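DNA/RNA-binding protein Alba (Thermoplasma volcanium, PDB 4Z9E) probably binds double-stranded DNA tightly and without sequence specificity, probably binds RNA too, and is thought to help compact the archaeal chromosome. Local coordinates at residues 7-12 and 42-47; 62-67 and 81-86. All coordinates share one frame; numbering follows the deposited sequence.

Interaction 1: residues 7-12 and 42-47; sequences IFVGKK and SKAVDV
The flat groups that K43 meets are two peptide carbonyls, those of G10 and K12, both taken up by its ammonium. K43 NZ lies in the plane of the G10 carbonyl and on a lone pair of its oxygen, 2.9 Å from G10 O with a C=O...N angle of 142°. The second bond, K43 NZ to K12 O at 2.7 Å, reaches its carbonyl from a direction tilted 29° out of plane. Two hydrogen bonds thus fix the ammonium, and the turn after strand 6-8 is tied to helix 41-55 through its backbone. A bend at chi3 (-88°) in the otherwise extended K43 chain swings the amine toward these oxygens. This is the side of the Alba fold, a beta-alpha-beta-alpha-beta-beta arrangement, where the two helices lie over one face of the sheet; T14 of helix 14-25 also touches K43, and Y17 OH bonds to K12 N. Nearer the helix backbone, the methylenes of K43 pass obliquely over V9, whose CG1 is 3.6 Å from K43 CD. The other methyl, V9 CG2, faces V47 CG2 at 4.4 Å, while V9 CB sits 4.4 Å from A44 CB, and I34 of strand 31-37 closes in on both V9 and A44. The CB of K11, a predicted acetylation site carried here unmodified, points away from the helix, and K11 NZ is 6.4 Å from K43 NZ.

Interaction 2: residues 62-67 and 81-86; sequences EEIRLD and SSIEIT
R65 and E84 form a hydrogen-bonded pair in the middle of this antiparallel hairpin, and backbone bonds run outward from them. R65 N donates to E84 O at 2.9 Å and E84 N to R65 O at 3.0 Å; D67 and S82 repeat the pattern, and E62 N closes the other end on T86 O.

Apolar contacts occupy the face carrying I64, L66, I83 and I85. I83, with CG1 anti to its own N (chi1 -172°), sets that atom 3.6 Å from L66 CD2 and its CD1 3.8 Å from I64 CG2. I64, L66 and I85 also pack on I64 or L66 of the second subunit.

The other face carries E63, R65, D67 and E84, with S82 and T86 beside them. R65 NH2 is 3.2 Å from E84 OE1, but this oxygen stands off the plane of the guanidinium and the two planes are 74° apart, so no N-H is aimed at it and the attraction is one of charge. D67 OD1 lies in plane at the guanidinium edge, while D67 OD2 takes the salt bridge and a weak, bent hydrogen bond from R65 NH1. With an alanine in place of E84, R65 NH2 would probably lose its counter-charge on the neighbouring strand.

Water-mediated bonds add to this face: one water donates to R65 O and D67 OD2 and accepts from S82 OG.

With E63 OE2 only 3.8 Å from E84 OE2, and E63 itself held to R65 just by a long ion pair, one guanidinium serves three carboxylates; the cluster probably keeps a net negative charge, which may raise the proton affinity of the crowded glutamates.

Overall arrangement
Along the chain the two contacts come one after the other, the 7-12/42-47 pair first, and their centres lie about 12 Å apart on the same mixed sheet, whose strand order is 6-8, 31-37, 80-88, 60-69. Interaction 1 belongs to the edge at strand 6-8, and interaction 2 is the hairpin at the far edge of the chain's sheet. Helix 41-55 bridges them: A44 packs against I83 and I85, and the chain passes directly from this helix into strand 60-69. S42 OG bonds to G38 O of the second subunit, and S81 OG to D46 of the second subunit. Helix 41-55 thus links the turn after strand 6-8 to the hairpin, and both contacts border the dimer partner.

Interaction 1: residues 7-12 and 42-47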
loop_
_atom_site.group_PDB
_atom_site.type_symbol
_atom_site.label_atom_id
_atom_site.label_comp_id
_atom_site.label_asym_id
_atom_site.label_seq_id
_atom_site.Cartn_x
_atom_site.Cartn_y
_atom_site.Cartn_z
ATOM N N ILE A 7 6.812 1.378 -13.957
ATOM C CA ILE A 7 5.455 1.701 -14.343
ATOM C C ILE A 7 4.857 2.670 -13.324
ATOM O O ILE A 7 4.598 2.300 -12.177
ATOM C CB ILE A 7 4.635 0.400 -14.539
ATOM C CG1 ILE A 7 5.182 -0.352 -15.760
ATOM C CG2 ILE A 7 3.152 0.686 -14.747
ATOM C CD1 ILE A 7 5.100 -1.859 -15.674
ATOM N N PHE A 8 4.685 3.927 -13.740
ATOM C CA PHE A 8 4.046 4.925 -12.895
ATOM C C PHE A 8 2.544 4.801 -13.021
ATOM O O PHE A 8 1.975 5.110 -14.066
ATOM C CB PHE A 8 4.487 6.331 -13.270
ATOM C CG PHE A 8 5.931 6.603 -12.968
ATOM C CD1 PHE A 8 6.314 7.048 -11.697
ATOM C CD2 PHE A 8 6.921 6.388 -13.940
ATOM C CE1 PHE A 8 7.649 7.289 -11.405
ATOM C CE2 PHE A 8 8.262 6.621 -13.653
ATOM C CZ PHE A 8 8.622 7.075 -12.385
ATOM N N VAL A 9 1.892 4.366 -11.950
ATOM C CA VAL A 9 0.470 4.139 -12.031
ATOM C C VAL A 9 -0.252 5.434 -11.790
ATOM O O VAL A 9 -0.131 6.003 -10.731
ATOM C CB VAL A 9 0.009 3.052 -11.055
ATOM C CG1 VAL A 9 -1.507 3.022 -10.971
ATOM C CG2 VAL A 9 0.563 1.716 -11.518
ATOM N N GLY A 10 -1.004 5.882 -12.793
ATOM C CA GLY A 10 -1.786 7.116 -12.712
ATOM C C GLY A 10 -3.276 6.925 -12.966
ATOM O O GLY A 10 -3.917 6.024 -12.389
ATOM N N LYS A 11 -3.830 7.764 -13.842
ATOM C CA LYS A 11 -5.289 7.883 -13.957
ATOM C C LYS A 11 -5.974 6.978 -14.989
ATOM O O LYS A 11 -7.196 6.842 -14.944
ATOM C CB LYS A 11 -5.727 9.357 -14.115
ATOM C CG LYS A 11 -5.613 10.197 -12.831
ATOM C CD LYS A 11 -6.241 9.532 -11.588
ATOM C CE LYS A 11 -5.810 10.181 -10.268
ATOM N NZ LYS A 11 -4.337 10.107 -9.992
ATOM N N LYS A 12 -5.202 6.367 -15.897
ATOM C CA LYS A 12 -5.749 5.413 -16.886
ATOM C C LYS A 12 -6.456 4.192 -16.245
ATOM O O LYS A 12 -6.233 3.882 -15.075
ATOM C CB LYS A 12 -4.633 4.920 -17.800
ATOM C CG LYS A 12 -4.001 6.010 -18.641
ATOM C CD LYS A 12 -2.866 5.442 -19.469
ATOM C CE LYS A 12 -2.201 6.542 -20.282
ATOM N NZ LYS A 12 -1.188 5.944 -21.187
ATOM N N SER A 42 -3.870 2.659 -3.854
ATOM C CA SER A 42 -4.867 1.603 -3.975
ATOM C C SER A 42 -4.813 0.916 -5.330
ATOM O O SER A 42 -4.865 -0.312 -5.438
ATOM C CB SER A 42 -6.257 2.197 -3.772
ATOM O OG SER A 42 -6.519 2.308 -2.399
ATOM N N LYS A 43 -4.765 1.725 -6.373
ATOM C CA LYS A 43 -4.761 1.199 -7.716
ATOM C C LYS A 43 -3.463 0.431 -8.028
ATOM O O LYS A 43 -3.499 -0.585 -8.712
ATOM C CB LYS A 43 -5.001 2.334 -8.706
ATOM C CG LYS A 43 -5.134 1.887 -10.149
ATOM C CD LYS A 43 -5.096 3.057 -11.121
ATOM C CE LYS A 43 -6.462 3.648 -11.347
ATOM N NZ LYS A 43 -6.378 4.571 -12.511
ATOM N N ALA A 44 -2.321 0.901 -7.536
ATOM C CA ALA A 44 -1.074 0.170 -7.743
ATOM C C ALA A 44 -1.158 -1.237 -7.150
ATOM O O ALA A 44 -0.675 -2.191 -7.748
ATOM C CB ALA A 44 0.118 0.929 -7.168
ATOM N N VAL A 45 -1.730 -1.356 -5.960
ATOM C CA VAL A 45 -1.935 -2.668 -5.324
ATOM C C VAL A 45 -2.838 -3.546 -6.182
ATOM O O VAL A 45 -2.481 -4.688 -6.458
ATOM C CB VAL A 45 -2.489 -2.563 -3.881
ATOM C CG1 VAL A 45 -2.725 -3.953 -3.292
ATOM C CG2 VAL A 45 -1.497 -1.822 -2.985
ATOM N N ASP A 46 -3.977 -3.011 -6.623
ATOM C CA ASP A 46 -4.821 -3.687 -7.625
ATOM C C ASP A 46 -4.041 -4.203 -8.848
ATOM O O ASP A 46 -4.191 -5.382 -9.233
ATOM C CB ASP A 46 -5.967 -2.782 -8.128
ATOM C CG ASP A 46 -6.981 -2.402 -7.037
ATOM O OD1 ASP A 46 -7.039 -3.026 -5.937
ATOM O OD2 ASP A 46 -7.751 -1.445 -7.303
ATOM N N VAL A 47 -3.237 -3.327 -9.471
ATOM C CA VAL A 47 -2.480 -3.696 -10.658
ATOM C C VAL A 47 -1.651 -4.924 -10.380
ATOM O O VAL A 47 -1.689 -5.874 -11.143
ATOM C CB VAL A 47 -1.570 -2.558 -11.169
ATOM C CG1 VAL A 47 -0.512 -3.083 -12.130
ATOM C CG2 VAL A 47 -2.409 -1.474 -11.822
#

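Interaction 2: residues 62-67 and 81-86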
loop_
_atom_site.group_PDB
_atom_site.type_symbol
_atom_site.label_atom_id
_atom_site.label_comp_id
_atom_site.label_asym_id
_atom_site.label_seq_id
_atom_site.Cartn_x
_atom_site.Cartn_y
_atom_site.Cartn_z
ATOM N N GLU A 62 8.980 -9.229 -4.832
ATOM C CA GLU A 62 10.382 -9.191 -4.403
ATOM C C GLU A 62 10.549 -8.273 -3.208
ATOM O O GLU A 62 11.149 -8.660 -2.217
ATOM C CB GLU A 62 11.346 -8.797 -5.525
ATOM C CG GLU A 62 11.793 -9.950 -6.422
ATOM C CD GLU A 62 12.644 -11.022 -5.729
ATOM O OE1 GLU A 62 12.603 -12.203 -6.179
ATOM O OE2 GLU A 62 13.361 -10.699 -4.743
ATOM N N GLU A 63 10.022 -7.055 -3.316
ATOM C CA GLU A 63 9.929 -6.125 -2.183
ATOM C C GLU A 63 8.860 -5.022 -2.351
ATOM O O GLU A 63 8.469 -4.638 -3.474
ATOM C CB GLU A 63 11.291 -5.504 -1.853
ATOM C CG GLU A 63 11.816 -4.537 -2.904
ATOM C CD GLU A 63 12.716 -3.454 -2.318
ATOM O OE1 GLU A 63 13.449 -3.738 -1.343
ATOM O OE2 GLU A 63 12.698 -2.308 -2.835
ATOM N N ILE A 64 8.386 -4.528 -1.214
ATOM C CA ILE A 64 7.451 -3.425 -1.172
ATOM C C ILE A 64 8.050 -2.322 -0.298
ATOM O O ILE A 64 8.396 -2.576 0.851
ATOM C CB ILE A 64 6.095 -3.887 -0.604
ATOM C CG1 ILE A 64 5.518 -5.007 -1.458
ATOM C CG2 ILE A 64 5.114 -2.732 -0.574
ATOM C CD1 ILE A 64 4.699 -6.028 -0.694
ATOM N N ARG A 65 8.202 -1.114 -0.845
ATOM C CA ARG A 65 8.682 0.032 -0.060
ATOM C C ARG A 65 7.602 1.090 0.111
ATOM O O ARG A 65 6.934 1.492 -0.866
ATOM C CB ARG A 65 9.930 0.660 -0.692
ATOM C CG ARG A 65 11.161 -0.237 -0.626
ATOM C CD ARG A 65 12.461 0.528 -0.354
ATOM N NE ARG A 65 12.934 1.300 -1.512
ATOM C CZ ARG A 65 12.793 2.619 -1.672
ATOM N NH1 ARG A 65 12.192 3.359 -0.741
ATOM N NH2 ARG A 65 13.265 3.205 -2.774
ATOM N N LEU A 66 7.419 1.546 1.344
ATOM C CA LEU A 66 6.556 2.680 1.595
ATOM C C LEU A 66 7.394 3.892 1.981
ATOM O O LEU A 66 8.299 3.760 2.792
ATOM C CB LEU A 66 5.557 2.359 2.691
ATOM C CG LEU A 66 4.643 1.161 2.419
ATOM C CD1 LEU A 66 3.682 0.881 3.570
ATOM C CD2 LEU A 66 3.835 1.400 1.167
ATOM N N ASP A 67 7.095 5.056 1.394
ATOM C CA ASP A 67 7.795 6.314 1.712
ATOM C C ASP A 67 6.837 7.493 1.753
ATOM O O ASP A 67 5.638 7.366 1.488
ATOM C CB ASP A 67 8.865 6.659 0.665
ATOM C CG ASP A 67 9.943 5.611 0.547
ATOM O OD1 ASP A 67 10.418 5.137 1.600
ATOM O OD2 ASP A 67 10.340 5.280 -0.606
ATOM N N SER A 81 2.180 10.167 0.496
ATOM C CA SER A 81 2.640 8.777 0.620
ATOM C C SER A 81 2.947 8.159 -0.762
ATOM O O SER A 81 2.333 8.496 -1.782
ATOM C CB SER A 81 1.575 7.931 1.313
ATOM O OG SER A 81 1.506 8.167 2.713
ATOM N N SER A 82 3.895 7.236 -0.791
ATOM C CA SER A 82 4.242 6.579 -2.026
ATOM C C SER A 82 4.532 5.087 -1.800
ATOM O O SER A 82 4.943 4.672 -0.698
ATOM C CB SER A 82 5.425 7.290 -2.689
ATOM O OG SER A 82 6.628 6.628 -2.385
ATOM N N ILE A 83 4.307 4.286 -2.837
ATOM C CA ILE A 83 4.604 2.861 -2.773
ATOM C C ILE A 83 5.408 2.507 -4.005
ATOM O O ILE A 83 5.222 3.091 -5.072
ATOM C CB ILE A 83 3.342 1.982 -2.626
ATOM C CG1 ILE A 83 3.714 0.523 -2.368
ATOM C CG2 ILE A 83 2.491 2.062 -3.870
ATOM C CD1 ILE A 83 2.542 -0.370 -1.986
ATOM N N GLU A 84 6.331 1.575 -3.815
ATOM C CA GLU A 84 7.107 0.996 -4.879
ATOM C C GLU A 84 6.986 -0.500 -4.655
ATOM O O GLU A 84 7.354 -0.998 -3.580
ATOM C CB GLU A 84 8.552 1.469 -4.769
ATOM C CG GLU A 84 9.540 0.855 -5.742
ATOM C CD GLU A 84 10.988 1.259 -5.442
ATOM O OE1 GLU A 84 11.244 2.465 -5.175
ATOM O OE2 GLU A 84 11.880 0.374 -5.469
ATOM N N ILE A 85 6.416 -1.198 -5.644
ATOM C CA ILE A 85 6.246 -2.666 -5.618
ATOM C C ILE A 85 7.113 -3.321 -6.698
ATOM O O ILE A 85 6.976 -3.021 -7.899
ATOM C CB ILE A 85 4.771 -3.095 -5.835
ATOM C CG1 ILE A 85 3.829 -2.373 -4.880
ATOM C CG2 ILE A 85 4.597 -4.591 -5.650
ATOM C CD1 ILE A 85 2.383 -2.385 -5.340
ATOM N N THR A 86 8.000 -4.214 -6.266
ATOM C CA THR A 86 8.881 -4.950 -7.169
ATOM C C THR A 86 8.357 -6.360 -7.402
ATOM O O THR A 86 8.209 -7.115 -6.457
ATOM C CB THR A 86 10.318 -5.055 -6.598
ATOM O OG1 THR A 86 10.808 -3.744 -6.348
ATOM C CG2 THR A 86 11.264 -5.752 -7.567
HETATM O O HOH W 1 10.059 -2.195 -4.291
HETATM O O HOH W 2 7.932 4.361 -1.982
#